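Local coordinates for fasciclin-1 (Drosophila melanogaster, PDB 1O70), which serves as a neural cell adhesion molecule, represented here by the third and fourth of its extracellular FAS1 domains, at residues N107-V115 against V123-V131; P157-D168 against R290-I300. One frame throughout, in Å; residues are numbered along the deposited sequence.

Two neighbouring FAS1 domains supply these contacts, whose centres lie about 13 Å apart. Contact 1 is an antiparallel strand pair within FAS1 3, partly buried, with an N-linked glycan lying against one face. Contact 2 is more deeply buried: it sets segment 157-168, which carries helix 161-167, against the strands near the end of FAS1 4. Backbone bonds and CH-pi packing hold the first; the second relies on a salt bridge, an asparagine side chain at the start of the helix and aliphatic packing. They meet at the domain junction, where E127 OE1 forms a salt bridge with R290 NH2, 3.1 Å away, and the first sugar touches both.

Contact 1 of 2, residues N107-V115 against V123-V131. With NAG (2-acetamido-2-deoxy-beta-D-glucopyranose), chain B; NAG (2-acetamido-2-deoxy-beta-D-glucopyranose), chain C.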
# COMPACT_ATOMS: atom_id res chain seq x y z
N ASN A 107 -3.20 -13.89 -3.02
CA ASN A 107 -1.75 -14.06 -2.93
C ASN A 107 -0.95 -12.94 -3.60
O ASN A 107 0.24 -13.09 -3.87
CB ASN A 107 -1.30 -15.44 -3.46
CG ASN A 107 -1.89 -15.80 -4.81
OD1 ASN A 107 -1.98 -14.96 -5.71
ND2 ASN A 107 -2.26 -17.07 -4.97
N ASN A 108 -1.61 -11.82 -3.83
CA ASN A 108 -0.97 -10.65 -4.42
C ASN A 108 -1.21 -9.43 -3.53
O ASN A 108 -0.89 -8.31 -3.90
CB ASN A 108 -1.55 -10.39 -5.82
CG ASN A 108 -0.88 -11.24 -6.88
OD1 ASN A 108 -1.43 -11.43 -7.97
ND2 ASN A 108 0.31 -11.74 -6.58
N THR A 109 -1.76 -9.68 -2.34
CA THR A 109 -2.07 -8.61 -1.40
C THR A 109 -1.87 -9.02 0.05
O THR A 109 -2.44 -10.02 0.50
CB THR A 109 -3.53 -8.19 -1.50
OG1 THR A 109 -3.86 -7.95 -2.87
CG2 THR A 109 -3.79 -6.94 -0.66
N PHE A 110 -1.06 -8.29 0.79
CA PHE A 110 -0.92 -8.60 2.21
C PHE A 110 -1.37 -7.35 2.97
O PHE A 110 -1.55 -6.29 2.38
CB PHE A 110 0.52 -9.03 2.55
CG PHE A 110 1.54 -7.96 2.35
CD1 PHE A 110 1.63 -6.89 3.25
CD2 PHE A 110 2.44 -8.03 1.29
CE1 PHE A 110 2.60 -5.90 3.09
CE2 PHE A 110 3.42 -7.04 1.12
CZ PHE A 110 3.50 -5.98 2.03
N LEU A 111 -1.58 -7.49 4.27
CA LEU A 111 -2.03 -6.36 5.08
C LEU A 111 -1.12 -6.26 6.28
O LEU A 111 -0.21 -7.07 6.46
CB LEU A 111 -3.44 -6.61 5.61
CG LEU A 111 -4.46 -7.31 4.71
CD1 LEU A 111 -5.73 -7.63 5.49
CD2 LEU A 111 -4.75 -6.40 3.52
N TYR A 112 -1.35 -5.25 7.11
CA TYR A 112 -0.60 -5.09 8.33
C TYR A 112 -1.41 -4.11 9.16
O TYR A 112 -2.20 -3.34 8.61
CB TYR A 112 0.85 -4.63 8.08
CG TYR A 112 1.03 -3.28 7.46
CD1 TYR A 112 1.08 -2.13 8.26
CD2 TYR A 112 1.14 -3.14 6.08
CE1 TYR A 112 1.24 -0.88 7.70
CE2 TYR A 112 1.30 -1.90 5.51
CZ TYR A 112 1.35 -0.77 6.32
OH TYR A 112 1.54 0.48 5.76
N PHE A 113 -1.24 -4.17 10.47
CA PHE A 113 -2.01 -3.32 11.36
C PHE A 113 -1.16 -2.37 12.18
O PHE A 113 0.05 -2.52 12.29
CB PHE A 113 -2.84 -4.18 12.33
CG PHE A 113 -3.70 -5.21 11.67
CD1 PHE A 113 -3.14 -6.35 11.12
CD2 PHE A 113 -5.08 -5.04 11.59
CE1 PHE A 113 -3.94 -7.31 10.49
CE2 PHE A 113 -5.88 -5.99 10.97
CZ PHE A 113 -5.31 -7.13 10.42
N ASN A 114 -1.84 -1.39 12.76
CA ASN A 114 -1.21 -0.43 13.64
C ASN A 114 -2.12 -0.34 14.85
O ASN A 114 -3.32 -0.13 14.71
CB ASN A 114 -1.09 0.94 12.99
CG ASN A 114 -0.45 1.96 13.91
OD1 ASN A 114 0.66 1.75 14.39
ND2 ASN A 114 -1.15 3.05 14.17
N VAL A 115 -1.54 -0.50 16.04
CA VAL A 115 -2.30 -0.44 17.28
C VAL A 115 -1.86 0.71 18.18
O VAL A 115 -0.67 0.87 18.44
CB VAL A 115 -2.16 -1.75 18.09
CG1 VAL A 115 -2.91 -1.63 19.41
CG2 VAL A 115 -2.70 -2.93 17.28
N VAL A 123 -7.08 1.86 19.49
CA VAL A 123 -7.41 2.22 18.13
C VAL A 123 -6.62 1.31 17.22
O VAL A 123 -5.38 1.30 17.24
CB VAL A 123 -7.08 3.68 17.81
CG1 VAL A 123 -7.12 3.91 16.29
CG2 VAL A 123 -8.10 4.59 18.48
N ILE A 124 -7.34 0.52 16.44
CA ILE A 124 -6.72 -0.41 15.51
C ILE A 124 -7.04 -0.03 14.09
O ILE A 124 -8.21 0.14 13.73
CB ILE A 124 -7.21 -1.83 15.75
CG1 ILE A 124 -7.00 -2.21 17.21
CG2 ILE A 124 -6.47 -2.80 14.83
CD1 ILE A 124 -7.90 -3.34 17.69
N THR A 125 -6.01 0.11 13.28
CA THR A 125 -6.19 0.43 11.87
C THR A 125 -5.46 -0.62 11.05
O THR A 125 -4.56 -1.30 11.55
CB THR A 125 -5.64 1.84 11.51
OG1 THR A 125 -4.26 1.95 11.89
CG2 THR A 125 -6.48 2.93 12.20
N VAL A 126 -5.87 -0.78 9.80
CA VAL A 126 -5.27 -1.75 8.90
C VAL A 126 -4.97 -1.07 7.57
O VAL A 126 -5.72 -0.18 7.13
CB VAL A 126 -6.22 -2.94 8.63
CG1 VAL A 126 -7.55 -2.45 8.06
CG2 VAL A 126 -5.57 -3.92 7.66
N GLU A 127 -3.89 -1.49 6.92
CA GLU A 127 -3.51 -0.92 5.63
C GLU A 127 -3.46 -2.03 4.60
O GLU A 127 -2.72 -3.00 4.76
CB GLU A 127 -2.14 -0.23 5.70
CG GLU A 127 -1.61 0.16 4.31
CD GLU A 127 -2.37 1.32 3.68
OE1 GLU A 127 -2.35 1.44 2.44
OE2 GLU A 127 -2.96 2.13 4.43
N GLY A 128 -4.24 -1.90 3.54
CA GLY A 128 -4.22 -2.92 2.51
C GLY A 128 -4.82 -2.50 1.19
O GLY A 128 -5.83 -1.78 1.14
N GLY A 129 -4.20 -2.95 0.10
CA GLY A 129 -4.70 -2.63 -1.22
C GLY A 129 -4.91 -1.15 -1.41
O GLY A 129 -5.88 -0.74 -2.07
N GLY A 130 -4.02 -0.35 -0.81
CA GLY A 130 -4.07 1.09 -0.90
C GLY A 130 -5.07 1.72 0.04
O GLY A 130 -5.29 2.93 0.01
N VAL A 131 -5.70 0.90 0.88
CA VAL A 131 -6.68 1.45 1.79
C VAL A 131 -6.31 1.36 3.25
O VAL A 131 -5.80 0.34 3.71
CB VAL A 131 -8.05 0.78 1.62
CG1 VAL A 131 -9.00 1.25 2.73
CG2 VAL A 131 -8.62 1.11 0.25
C1 NAG B . -3.96 4.73 9.05
C2 NAG B . -2.65 4.30 9.70
C3 NAG B . -2.57 4.91 11.10
C4 NAG B . -2.75 6.44 11.05
C5 NAG B . -4.04 6.78 10.26
C6 NAG B . -4.27 8.25 10.05
C7 NAG B . -1.65 2.18 9.15
C8 NAG B . -1.64 0.67 9.35
N2 NAG B . -2.60 2.86 9.79
O3 NAG B . -1.35 4.56 11.72
O4 NAG B . -2.88 6.95 12.39
O5 NAG B . -4.02 6.16 8.96
O6 NAG B . -3.12 8.87 9.48
O7 NAG B . -0.82 2.72 8.43
C1 NAG C . -1.76 7.51 12.96
C2 NAG C . -2.19 8.47 14.06
C3 NAG C . -0.95 9.12 14.67
C4 NAG C . -0.00 8.00 15.17
C5 NAG C . 0.29 6.97 14.07
C6 NAG C . 1.02 5.76 14.65
C7 NAG C . -4.33 9.56 13.93
C8 NAG C . -4.87 10.95 14.24
N2 NAG C . -3.07 9.48 13.51
O3 NAG C . -1.34 9.96 15.73
O4 NAG C . 1.22 8.55 15.65
O5 NAG C . -0.94 6.47 13.50
O6 NAG C . 0.30 5.22 15.75
O7 NAG C . -5.05 8.58 14.06
O HOH W 1 -0.37 -3.61 3.28
O HOH W 2 -1.60 -4.16 0.03
O HOH W 3 -3.78 2.48 14.55
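An antiparallel beta hairpin of the FAS1 3 sheet brings strand 110-115 against strand 123-128, with Y112 and N114 beside E127 and T125 on the face that carries the glycan of N132. N114 and T125 form a hydrogen-bonded pair: N114 N donates to T125 O at 3.0 Å, and T125 N returns a nearly straight bond to N114 O. The next backbone bond runs from E127 N to Y112 O. On the glycan face the phenol of Y112 lies beside E127, whose CB sits over one ring face, 4.0 Å from the centroid. E127 CG is anti to the backbone N (chi1 170°), and the chain then bends at chi2, leading the carboxylate to R290 of the next domain. Across the sheet F113 and V126 form a non-hydrogen-bonded pair, with V126 CG2 over the F113 ring, 4.2 Å from its centroid; I91 of helix 88-94 also packs on F113. L111 CD2 lies on G128 CA at 3.7 Å. Water 1 bridges F110 O and E127 O, donating to both carbonyls near the turn end of strand 123-128. Two sugars dress the other end: N114 ND2 donates to O6 of the second NAG (chain C) at 3.1 Å, while T125 OG1 accepts from N2 of the first (chain B) at 2.8 Å.

Contact 2 of 2, residues P157-D168 against R290-I300; sequences PYTTVLGKLESD and RPDVECTNGII. With NAG (2-acetamido-2-deoxy-beta-D-glucopyranose), chain B.
D168 OD2 is gripped by both terminal nitrogens of R290, NH1 at 2.7 Å and NH2 at 2.9 Å, in an end-on salt bridge. The oxygen lies near the guanidinium plane, and the carboxylate is turned 28° from that plane. D168 CG stands anti to its own backbone N (chi1 -163°), which carries the carboxylate out to meet the arginine arriving from the opposite direction. R290 NH2 also serves E127 of the preceding domain, which approaches the guanidinium from a direction well short of opposite to D168. With an alanine in place of D168 both NH bonds to OD2 would go, and R290 would probably be left leaning on E127, its guanidinium freer to turn. Within the FAS1 4 fold, segment 157-168, which carries helix 161-167, lies against the final strands of the domain, around the tight connection at T296 and N297. At the helix start N297 OD1 accepts from V161 N at 2.9 Å, in the carbonyl plane and on a lone pair, its ND2 donating to the carbonyls of N189 and L187, which holds the amide in place; the N-cap residue T160 takes G163 N on its own OG1. T296 N donates to T159 O at 3.0 Å. The side chain of V161 splits its methyls: CG1 meets I300 CD1 at 3.8 Å and CG2 faces C295 CB. K164 lays its CE against V293 CG1, its ammonium continuing to the carbonyl of G130. P157 CG presses on E294 CB at 3.6 Å, and water 4 donates to E294 O beside it.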
# COMPACT_ATOMS: atom_id res chain seq x y z
N PRO A 157 -9.26 2.10 -3.34
CA PRO A 157 -8.70 3.39 -2.92
C PRO A 157 -9.71 4.52 -2.86
O PRO A 157 -10.56 4.66 -3.73
CB PRO A 157 -7.62 3.66 -3.96
CG PRO A 157 -7.23 2.29 -4.42
CD PRO A 157 -8.56 1.61 -4.54
N TYR A 158 -9.61 5.34 -1.82
CA TYR A 158 -10.48 6.49 -1.68
C TYR A 158 -9.61 7.73 -1.53
O TYR A 158 -10.04 8.75 -1.00
CB TYR A 158 -11.43 6.32 -0.47
CG TYR A 158 -10.76 6.20 0.88
CD1 TYR A 158 -10.44 7.34 1.64
CD2 TYR A 158 -10.45 4.94 1.42
CE1 TYR A 158 -9.84 7.22 2.89
CE2 TYR A 158 -9.84 4.82 2.67
CZ TYR A 158 -9.54 5.96 3.40
OH TYR A 158 -8.93 5.85 4.63
N THR A 159 -8.37 7.61 -1.98
CA THR A 159 -7.43 8.72 -1.92
C THR A 159 -6.51 8.74 -3.13
O THR A 159 -6.21 7.70 -3.72
CB THR A 159 -6.53 8.66 -0.67
OG1 THR A 159 -5.76 7.45 -0.68
CG2 THR A 159 -7.38 8.72 0.59
N THR A 160 -6.08 9.94 -3.50
CA THR A 160 -5.16 10.12 -4.62
C THR A 160 -3.77 9.84 -4.04
O THR A 160 -3.61 9.70 -2.82
CB THR A 160 -5.16 11.56 -5.13
OG1 THR A 160 -4.69 12.44 -4.09
CG2 THR A 160 -6.55 11.99 -5.54
N VAL A 161 -2.77 9.78 -4.91
CA VAL A 161 -1.40 9.57 -4.48
C VAL A 161 -1.10 10.57 -3.35
O VAL A 161 -0.60 10.20 -2.29
CB VAL A 161 -0.44 9.81 -5.66
CG1 VAL A 161 1.00 9.84 -5.17
CG2 VAL A 161 -0.63 8.73 -6.70
N LEU A 162 -1.41 11.85 -3.59
CA LEU A 162 -1.19 12.90 -2.59
C LEU A 162 -1.97 12.63 -1.31
O LEU A 162 -1.43 12.78 -0.21
CB LEU A 162 -1.62 14.27 -3.14
CG LEU A 162 -1.56 15.41 -2.12
CD1 LEU A 162 -0.10 15.67 -1.73
CD2 LEU A 162 -2.19 16.69 -2.69
N GLY A 163 -3.23 12.23 -1.46
CA GLY A 163 -4.06 11.96 -0.30
C GLY A 163 -3.44 10.90 0.57
O GLY A 163 -3.50 10.97 1.81
N LYS A 164 -2.84 9.91 -0.09
CA LYS A 164 -2.19 8.80 0.58
C LYS A 164 -0.93 9.28 1.29
O LYS A 164 -0.72 8.98 2.46
CB LYS A 164 -1.81 7.74 -0.45
CG LYS A 164 -2.16 6.31 -0.06
CD LYS A 164 -1.53 5.90 1.25
CE LYS A 164 -2.08 4.56 1.72
NZ LYS A 164 -3.52 4.64 2.04
N LEU A 165 -0.11 10.03 0.56
CA LEU A 165 1.14 10.55 1.12
C LEU A 165 0.97 11.35 2.40
O LEU A 165 1.85 11.32 3.26
CB LEU A 165 1.86 11.44 0.11
CG LEU A 165 2.64 10.80 -1.04
CD1 LEU A 165 3.03 11.91 -2.00
CD2 LEU A 165 3.87 10.05 -0.52
N GLU A 166 -0.13 12.07 2.54
CA GLU A 166 -0.31 12.85 3.76
C GLU A 166 -0.95 12.05 4.88
O GLU A 166 -0.79 12.39 6.04
CB GLU A 166 -1.10 14.12 3.47
CG GLU A 166 -2.22 13.92 2.50
CD GLU A 166 -2.92 15.22 2.15
OE1 GLU A 166 -2.21 16.23 1.93
OE2 GLU A 166 -4.17 15.23 2.08
N SER A 167 -1.64 10.96 4.53
CA SER A 167 -2.29 10.14 5.53
C SER A 167 -1.53 8.88 5.99
O SER A 167 -1.94 8.24 6.96
CB SER A 167 -3.70 9.76 5.06
OG SER A 167 -3.68 9.03 3.86
N ASP A 168 -0.43 8.53 5.32
CA ASP A 168 0.36 7.34 5.67
C ASP A 168 1.62 7.71 6.45
O ASP A 168 2.58 8.25 5.88
CB ASP A 168 0.75 6.59 4.39
CG ASP A 168 1.21 5.16 4.65
OD1 ASP A 168 1.93 4.91 5.65
OD2 ASP A 168 0.87 4.27 3.84
N ARG A 290 6.37 -2.21 0.17
CA ARG A 290 4.93 -2.30 0.00
C ARG A 290 4.66 -2.06 -1.48
O ARG A 290 4.70 -0.92 -1.97
CB ARG A 290 4.20 -1.23 0.82
CG ARG A 290 4.03 -1.56 2.29
CD ARG A 290 3.57 -0.34 3.05
NE ARG A 290 2.31 0.18 2.53
CZ ARG A 290 1.90 1.43 2.73
NH1 ARG A 290 2.66 2.28 3.43
NH2 ARG A 290 0.74 1.84 2.23
N PRO A 291 4.44 -3.14 -2.23
CA PRO A 291 4.17 -2.96 -3.65
C PRO A 291 2.70 -2.70 -3.91
O PRO A 291 1.83 -3.06 -3.12
CB PRO A 291 4.59 -4.30 -4.23
CG PRO A 291 4.12 -5.24 -3.16
CD PRO A 291 4.67 -4.56 -1.91
N ASP A 292 2.44 -2.05 -5.03
CA ASP A 292 1.07 -1.82 -5.45
C ASP A 292 0.13 -1.15 -4.46
O ASP A 292 -0.96 -1.65 -4.23
CB ASP A 292 0.49 -3.16 -5.90
CG ASP A 292 1.43 -3.90 -6.85
OD1 ASP A 292 1.91 -3.26 -7.80
OD2 ASP A 292 1.70 -5.10 -6.65
N VAL A 293 0.53 -0.03 -3.88
CA VAL A 293 -0.36 0.67 -2.96
C VAL A 293 -1.23 1.53 -3.88
O VAL A 293 -0.92 2.68 -4.14
CB VAL A 293 0.44 1.55 -1.97
CG1 VAL A 293 -0.51 2.36 -1.08
CG2 VAL A 293 1.35 0.66 -1.10
N GLU A 294 -2.31 0.94 -4.38
CA GLU A 294 -3.19 1.63 -5.32
C GLU A 294 -3.83 2.91 -4.85
O GLU A 294 -4.16 3.07 -3.68
CB GLU A 294 -4.29 0.69 -5.78
CG GLU A 294 -3.90 -0.22 -6.91
CD GLU A 294 -4.98 -1.23 -7.18
OE1 GLU A 294 -6.18 -0.83 -7.20
OE2 GLU A 294 -4.64 -2.41 -7.40
N CYS A 295 -4.01 3.83 -5.79
CA CYS A 295 -4.64 5.12 -5.52
C CYS A 295 -5.67 5.42 -6.60
O CYS A 295 -5.82 4.65 -7.54
CB CYS A 295 -3.60 6.23 -5.48
SG CYS A 295 -2.40 6.06 -4.14
N THR A 296 -6.36 6.54 -6.47
CA THR A 296 -7.39 6.89 -7.44
C THR A 296 -6.82 7.44 -8.74
O THR A 296 -7.43 7.30 -9.80
CB THR A 296 -8.38 7.92 -6.84
OG1 THR A 296 -7.66 9.08 -6.40
CG2 THR A 296 -9.12 7.30 -5.65
N ASN A 297 -5.63 8.04 -8.67
CA ASN A 297 -4.98 8.59 -9.84
C ASN A 297 -3.61 7.98 -10.03
O ASN A 297 -2.69 8.65 -10.49
CB ASN A 297 -4.84 10.10 -9.69
CG ASN A 297 -4.02 10.47 -8.49
OD1 ASN A 297 -3.84 9.66 -7.58
ND2 ASN A 297 -3.53 11.71 -8.46
N GLY A 298 -3.45 6.71 -9.66
CA GLY A 298 -2.15 6.09 -9.82
C GLY A 298 -1.85 5.00 -8.82
O GLY A 298 -2.75 4.45 -8.19
N ILE A 299 -0.58 4.68 -8.67
CA ILE A 299 -0.16 3.64 -7.76
C ILE A 299 1.14 4.05 -7.09
O ILE A 299 1.97 4.74 -7.69
CB ILE A 299 0.07 2.31 -8.52
CG1 ILE A 299 0.25 1.15 -7.54
CG2 ILE A 299 1.30 2.42 -9.39
CD1 ILE A 299 0.31 -0.19 -8.23
N ILE A 300 1.32 3.64 -5.84
CA ILE A 300 2.53 3.94 -5.09
C ILE A 300 3.26 2.66 -4.71
O ILE A 300 2.63 1.69 -4.30
CB ILE A 300 2.19 4.67 -3.79
CG1 ILE A 300 1.85 6.13 -4.09
CG2 ILE A 300 3.35 4.53 -2.80
CD1 ILE A 300 1.47 6.92 -2.83
C1 NAG B . -3.96 4.73 9.05
C2 NAG B . -2.65 4.30 9.70
C3 NAG B . -2.57 4.91 11.10
C4 NAG B . -2.75 6.44 11.05
C5 NAG B . -4.04 6.78 10.26
C6 NAG B . -4.27 8.25 10.05
C7 NAG B . -1.65 2.18 9.15
C8 NAG B . -1.64 0.67 9.35
N2 NAG B . -2.60 2.86 9.79
O3 NAG B . -1.35 4.56 11.72
O4 NAG B . -2.88 6.95 12.39
O5 NAG B . -4.02 6.16 8.96
O6 NAG B . -3.12 8.87 9.48
O7 NAG B . -0.82 2.72 8.43
O HOH W 4 -4.59 5.03 -2.04